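Local coordinates for 3,6-diketocamphane 1,6-monooxygenase (Pseudomonas putida, PDB 4UWM), which catalyses the FMNH2- and oxygen-dependent Baeyer-Villiger oxidation of a diketocamphane to its lactone, a step in the degradation of (-)-camphor, at residues L80-A89 against V143-W154. Sequence-based numbering, arbitrary orientation.
Sequences LPHQHPAKLA and VRESLFIMEKIW
Residues 85-89, the opening of helix 85-98, pack against residues 143-154 of helix 139-155 with the axes 8.7 Å apart at a signed crossing angle of -52°, and the backbones come close at Pro85 and Ser146 and again, one turn on, at Ala89 and Met150. Met150 lies in the middle of the interface. Its CG lies 3.3 Å from Pro85 O, SD lies beside Leu88 CG, and the bend at chi3 (-68°) turns CE to Leu80 CD2, 3.8 Å away. Met150 CB meets the methyl of Ala89, which Ile153 CG2 also approaches in one of two conformers of that isoleucine. At the first turn of helix 85-98, Pro85 CB rests on Ile149 CG2 at 3.7 Å. In the 3-10 turn 80-82 that precedes this helix, Leu80 directs CD1 between Val143 CG1 and the hydroxyl of Ser146.

Ser146 OG, swung to the side opposite the backbone N, is hydrogen-bonded to a water at 2.8 Å; the same water donates to Leu80 O and Gln83 O, tying the turn to the helix. The one direct hydrogen bond across the interface runs from Trp154 NE1 to Ala89 O, 3.0 Å long and bent to 153° at the hydrogen. The oxygen sits at the indole edge, near the ring plane, whereas the donor is tilted from the carbonyl plane. A phenylalanine in place of Trp154 would probably leave Ala89 O without this donor and remove part of the cover over the Ala89 methyl.

Ile107 of strand 105-108 touches Leu80, Val143 and Leu147, so the two helices meet against a strand of the TIM barrel. Because the carbonyls of the buried residues Leu80, Gln83 and Ala89 all receive donors, a largely apolar interface can take in their polar backbone.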
loop_
_atom_site.group_PDB
_atom_site.type_symbol
_atom_site.label_atom_id
_atom_site.label_comp_id
_atom_site.label_asym_id
_atom_site.label_seq_id
_atom_site.Cartn_x
_atom_site.Cartn_y
_atom_site.Cartn_z
ATOM N N LEU A 80 -10.245 5.650 9.290
ATOM C CA LEU A 80 -9.422 6.803 9.742
ATOM C C LEU A 80 -8.847 6.719 11.141
ATOM O O LEU A 80 -7.728 7.184 11.351
ATOM C CB LEU A 80 -10.155 8.122 9.522
ATOM C CG LEU A 80 -10.722 8.399 8.128
ATOM C CD1 LEU A 80 -11.133 9.861 8.009
ATOM C CD2 LEU A 80 -9.762 8.033 7.010
ATOM N N PRO A 81 -9.575 6.111 12.107
ATOM C CA PRO A 81 -8.981 6.002 13.450
ATOM C C PRO A 81 -7.731 5.111 13.557
ATOM O O PRO A 81 -7.037 5.141 14.574
ATOM C CB PRO A 81 -10.123 5.428 14.289
ATOM C CG PRO A 81 -11.372 5.781 13.540
ATOM C CD PRO A 81 -10.974 5.644 12.099
ATOM N N HIS A 82 -7.412 4.355 12.499
ATOM C CA HIS A 82 -6.363 3.340 12.584
ATOM C C HIS A 82 -4.986 3.771 12.006
ATOM O O HIS A 82 -4.042 2.971 12.019
ATOM C CB HIS A 82 -6.810 2.039 11.846
ATOM C CG HIS A 82 -7.990 1.338 12.455
ATOM N ND1 HIS A 82 -8.576 0.238 11.859
ATOM C CD2 HIS A 82 -8.713 1.589 13.580
ATOM C CE1 HIS A 82 -9.594 -0.176 12.605
ATOM N NE2 HIS A 82 -9.696 0.625 13.654
ATOM N N GLN A 83 -4.878 5.000 11.482
ATOM C CA GLN A 83 -3.697 5.485 10.745
ATOM C C GLN A 83 -3.372 6.912 11.148
ATOM O O GLN A 83 -4.300 7.682 11.459
ATOM C CB GLN A 83 -3.986 5.545 9.224
ATOM C CG GLN A 83 -4.502 4.269 8.596
ATOM C CD GLN A 83 -4.217 4.185 7.103
ATOM O OE1 GLN A 83 -4.967 3.563 6.342
ATOM N NE2 GLN A 83 -3.121 4.790 6.684
ATOM N N HIS A 84 -2.095 7.287 11.072
ATOM C CA HIS A 84 -1.743 8.702 11.135
ATOM C C HIS A 84 -2.302 9.402 9.907
ATOM O O HIS A 84 -2.039 8.977 8.783
ATOM C CB HIS A 84 -0.224 8.915 11.210
ATOM C CG HIS A 84 0.122 10.295 11.652
ATOM N ND1 HIS A 84 0.026 11.382 10.813
ATOM C CD2 HIS A 84 0.407 10.788 12.883
ATOM C CE1 HIS A 84 0.306 12.484 11.490
ATOM N NE2 HIS A 84 0.542 12.150 12.747
ATOM N N PRO A 85 -3.072 10.495 10.097
ATOM C CA PRO A 85 -3.726 11.164 8.978
ATOM C C PRO A 85 -2.796 11.776 7.943
ATOM O O PRO A 85 -3.195 11.890 6.796
ATOM C CB PRO A 85 -4.547 12.297 9.658
ATOM C CG PRO A 85 -4.697 11.854 11.068
ATOM C CD PRO A 85 -3.485 11.059 11.398
ATOM N N ALA A 86 -1.608 12.253 8.334
ATOM C CA ALA A 86 -0.655 12.763 7.330
ATOM C C ALA A 86 -0.109 11.631 6.434
ATOM O O ALA A 86 0.021 11.802 5.236
ATOM C CB ALA A 86 0.515 13.512 7.988
ATOM N N LYS A 87 0.240 10.516 7.040
ATOM C CA LYS A 87 0.680 9.327 6.273
ATOM C C LYS A 87 -0.419 8.876 5.296
ATOM O O LYS A 87 -0.147 8.588 4.130
ATOM C CB LYS A 87 1.045 8.203 7.245
ATOM C CG LYS A 87 1.723 6.975 6.627
ATOM C CD LYS A 87 3.150 7.350 6.195
ATOM C CE LYS A 87 3.922 6.171 5.653
ATOM N NZ LYS A 87 3.279 5.753 4.375
ATOM N N LEU A 88 -1.645 8.775 5.798
ATOM C CA LEU A 88 -2.794 8.369 4.979
ATOM C C LEU A 88 -3.088 9.386 3.864
ATOM O O LEU A 88 -3.241 9.035 2.682
ATOM C CB LEU A 88 -4.020 8.099 5.886
ATOM C CG LEU A 88 -5.332 7.688 5.195
ATOM C CD1 LEU A 88 -5.111 6.497 4.240
ATOM C CD2 LEU A 88 -6.401 7.375 6.236
ATOM N N ALA A 89 -3.102 10.672 4.212
ATOM C CA ALA A 89 -3.355 11.700 3.191
ATOM C C ALA A 89 -2.350 11.641 2.050
ATOM O O ALA A 89 -2.722 11.778 0.886
ATOM C CB ALA A 89 -3.353 13.124 3.823
ATOM N N VAL A 143 -12.606 10.074 13.407
ATOM C CA VAL A 143 -12.875 10.280 11.970
ATOM C C VAL A 143 -12.865 11.753 11.595
ATOM O O VAL A 143 -12.267 12.144 10.590
ATOM C CB VAL A 143 -14.194 9.590 11.492
ATOM C CG1 VAL A 143 -14.574 9.996 10.075
ATOM C CG2 VAL A 143 -14.102 8.071 11.613
ATOM N N ARG A 144 -13.521 12.585 12.409
ATOM C CA ARG A 144 -13.599 14.027 12.161
ATOM C C ARG A 144 -12.227 14.715 12.174
ATOM O O ARG A 144 -11.920 15.512 11.303
ATOM C CB ARG A 144 -14.521 14.679 13.203
ATOM C CG ARG A 144 -15.277 15.900 12.715
ATOM C CD ARG A 144 -16.264 16.382 13.772
ATOM N NE ARG A 144 -17.066 15.293 14.334
ATOM C CZ ARG A 144 -17.045 14.924 15.613
ATOM N NH1 ARG A 144 -16.269 15.558 16.484
ATOM N NH2 ARG A 144 -17.811 13.925 16.023
ATOM N N GLU A 145 -11.420 14.414 13.183
ATOM C CA GLU A 145 -10.105 15.043 13.315
ATOM C C GLU A 145 -9.197 14.594 12.176
ATOM O O GLU A 145 -8.467 15.400 11.608
ATOM C CB GLU A 145 -9.462 14.748 14.680
ATOM C CG GLU A 145 -8.144 15.493 14.940
ATOM C CD GLU A 145 -7.553 15.188 16.304
ATOM O OE1 GLU A 145 -8.301 15.127 17.286
ATOM O OE2 GLU A 145 -6.336 15.001 16.415
ATOM N N SER A 146 -9.251 13.304 11.833
ATOM C CA SER A 146 -8.416 12.819 10.726
ATOM C C SER A 146 -8.773 13.542 9.434
ATOM O O SER A 146 -7.909 14.050 8.730
ATOM C CB SER A 146 -8.537 11.295 10.541
ATOM O OG SER A 146 -8.016 10.955 9.256
ATOM N N LEU A 147 -10.060 13.602 9.118
ATOM C CA LEU A 147 -10.488 14.239 7.876
ATOM C C LEU A 147 -10.100 15.727 7.870
ATOM O O LEU A 147 -9.652 16.253 6.855
ATOM C CB LEU A 147 -12.004 14.087 7.710
ATOM C CG LEU A 147 -12.665 14.752 6.503
ATOM C CD1 LEU A 147 -12.078 14.243 5.187
ATOM C CD2 LEU A 147 -14.155 14.480 6.575
ATOM N N PHE A 148 -10.270 16.384 9.013
ATOM C CA PHE A 148 -9.851 17.795 9.173
ATOM C C PHE A 148 -8.392 17.948 8.759
ATOM O O PHE A 148 -8.076 18.797 7.928
ATOM C CB PHE A 148 -10.070 18.258 10.615
ATOM C CG PHE A 148 -9.497 19.629 10.917
ATOM C CD1 PHE A 148 -10.176 20.783 10.545
ATOM C CD2 PHE A 148 -8.283 19.752 11.580
ATOM C CE1 PHE A 148 -9.663 22.039 10.833
ATOM C CE2 PHE A 148 -7.753 21.010 11.866
ATOM C CZ PHE A 148 -8.452 22.153 11.497
ATOM N N ILE A 149 -7.517 17.098 9.315
ATOM C CA ILE A 149 -6.081 17.086 8.971
ATOM C C ILE A 149 -5.798 16.759 7.506
ATOM O O ILE A 149 -5.054 17.489 6.838
ATOM C CB ILE A 149 -5.283 16.132 9.913
ATOM C CG1 ILE A 149 -5.346 16.660 11.351
ATOM C CG2 ILE A 149 -3.841 15.942 9.435
ATOM C CD1 ILE A 149 -4.954 15.664 12.442
ATOM N N MET A 150 -6.382 15.663 6.990
ATOM C CA MET A 150 -6.081 15.246 5.630
ATOM C C MET A 150 -6.431 16.304 4.590
ATOM O O MET A 150 -5.668 16.533 3.651
ATOM C CB MET A 150 -6.781 13.900 5.292
ATOM C CG MET A 150 -6.319 12.739 6.183
ATOM S SD MET A 150 -6.595 11.136 5.334
ATOM C CE MET A 150 -8.371 11.068 5.302
ATOM N N GLU A 151 -7.596 16.928 4.728
ATOM C CA GLU A 151 -7.994 17.986 3.788
ATOM C C GLU A 151 -6.976 19.131 3.772
ATOM O O GLU A 151 -6.727 19.727 2.732
ATOM C CB GLU A 151 -9.367 18.548 4.155
ATOM C CG GLU A 151 -10.487 17.536 4.006
ATOM C CD GLU A 151 -11.814 18.026 4.554
ATOM O OE1 GLU A 151 -11.836 18.821 5.519
ATOM O OE2 GLU A 151 -12.844 17.564 4.044
ATOM N N LYS A 152 -6.398 19.436 4.928
ATOM C CA LYS A 152 -5.381 20.509 4.987
ATOM C C LYS A 152 -4.040 20.062 4.374
ATOM O O LYS A 152 -3.354 20.846 3.696
ATOM C CB LYS A 152 -5.249 21.050 6.413
ATOM C CG LYS A 152 -6.534 21.687 6.932
ATOM C CD LYS A 152 -6.452 21.969 8.429
ATOM C CE LYS A 152 -5.679 23.260 8.707
ATOM N NZ LYS A 152 -6.400 24.457 8.183
ATOM N N ILE A 153 -3.681 18.792 4.553
ATOM C CA ILE A 153 -2.482 18.283 3.900
ATOM C C ILE A 153 -2.639 18.343 2.384
ATOM O O ILE A 153 -1.713 18.754 1.694
ATOM C CB ILE A 153 -2.092 16.881 4.397
ATOM C CG1 ILE A 153 -1.439 17.007 5.772
ATOM C CG2 ILE A 153 -1.117 16.197 3.430
ATOM C CD1 ILE A 153 -1.783 15.881 6.703
ATOM N N TRP A 154 -3.818 17.967 1.869
ATOM C CA TRP A 154 -4.050 18.005 0.413
ATOM C C TRP A 154 -3.958 19.419 -0.166
ATOM O O TRP A 154 -3.581 19.586 -1.335
ATOM C CB TRP A 154 -5.405 17.392 0.018
ATOM C CG TRP A 154 -5.515 15.916 0.321
ATOM C CD1 TRP A 154 -4.517 14.971 0.225
ATOM C CD2 TRP A 154 -6.686 15.217 0.760
ATOM N NE1 TRP A 154 -5.003 13.729 0.576
ATOM C CE2 TRP A 154 -6.320 13.846 0.924
ATOM C CE3 TRP A 154 -8.000 15.608 1.047
ATOM C CZ2 TRP A 154 -7.224 12.875 1.376
ATOM C CZ3 TRP A 154 -8.914 14.640 1.488
ATOM C CH2 TRP A 154 -8.515 13.282 1.651
HETATM O O HOH W 1 -6.306 8.782 9.839
#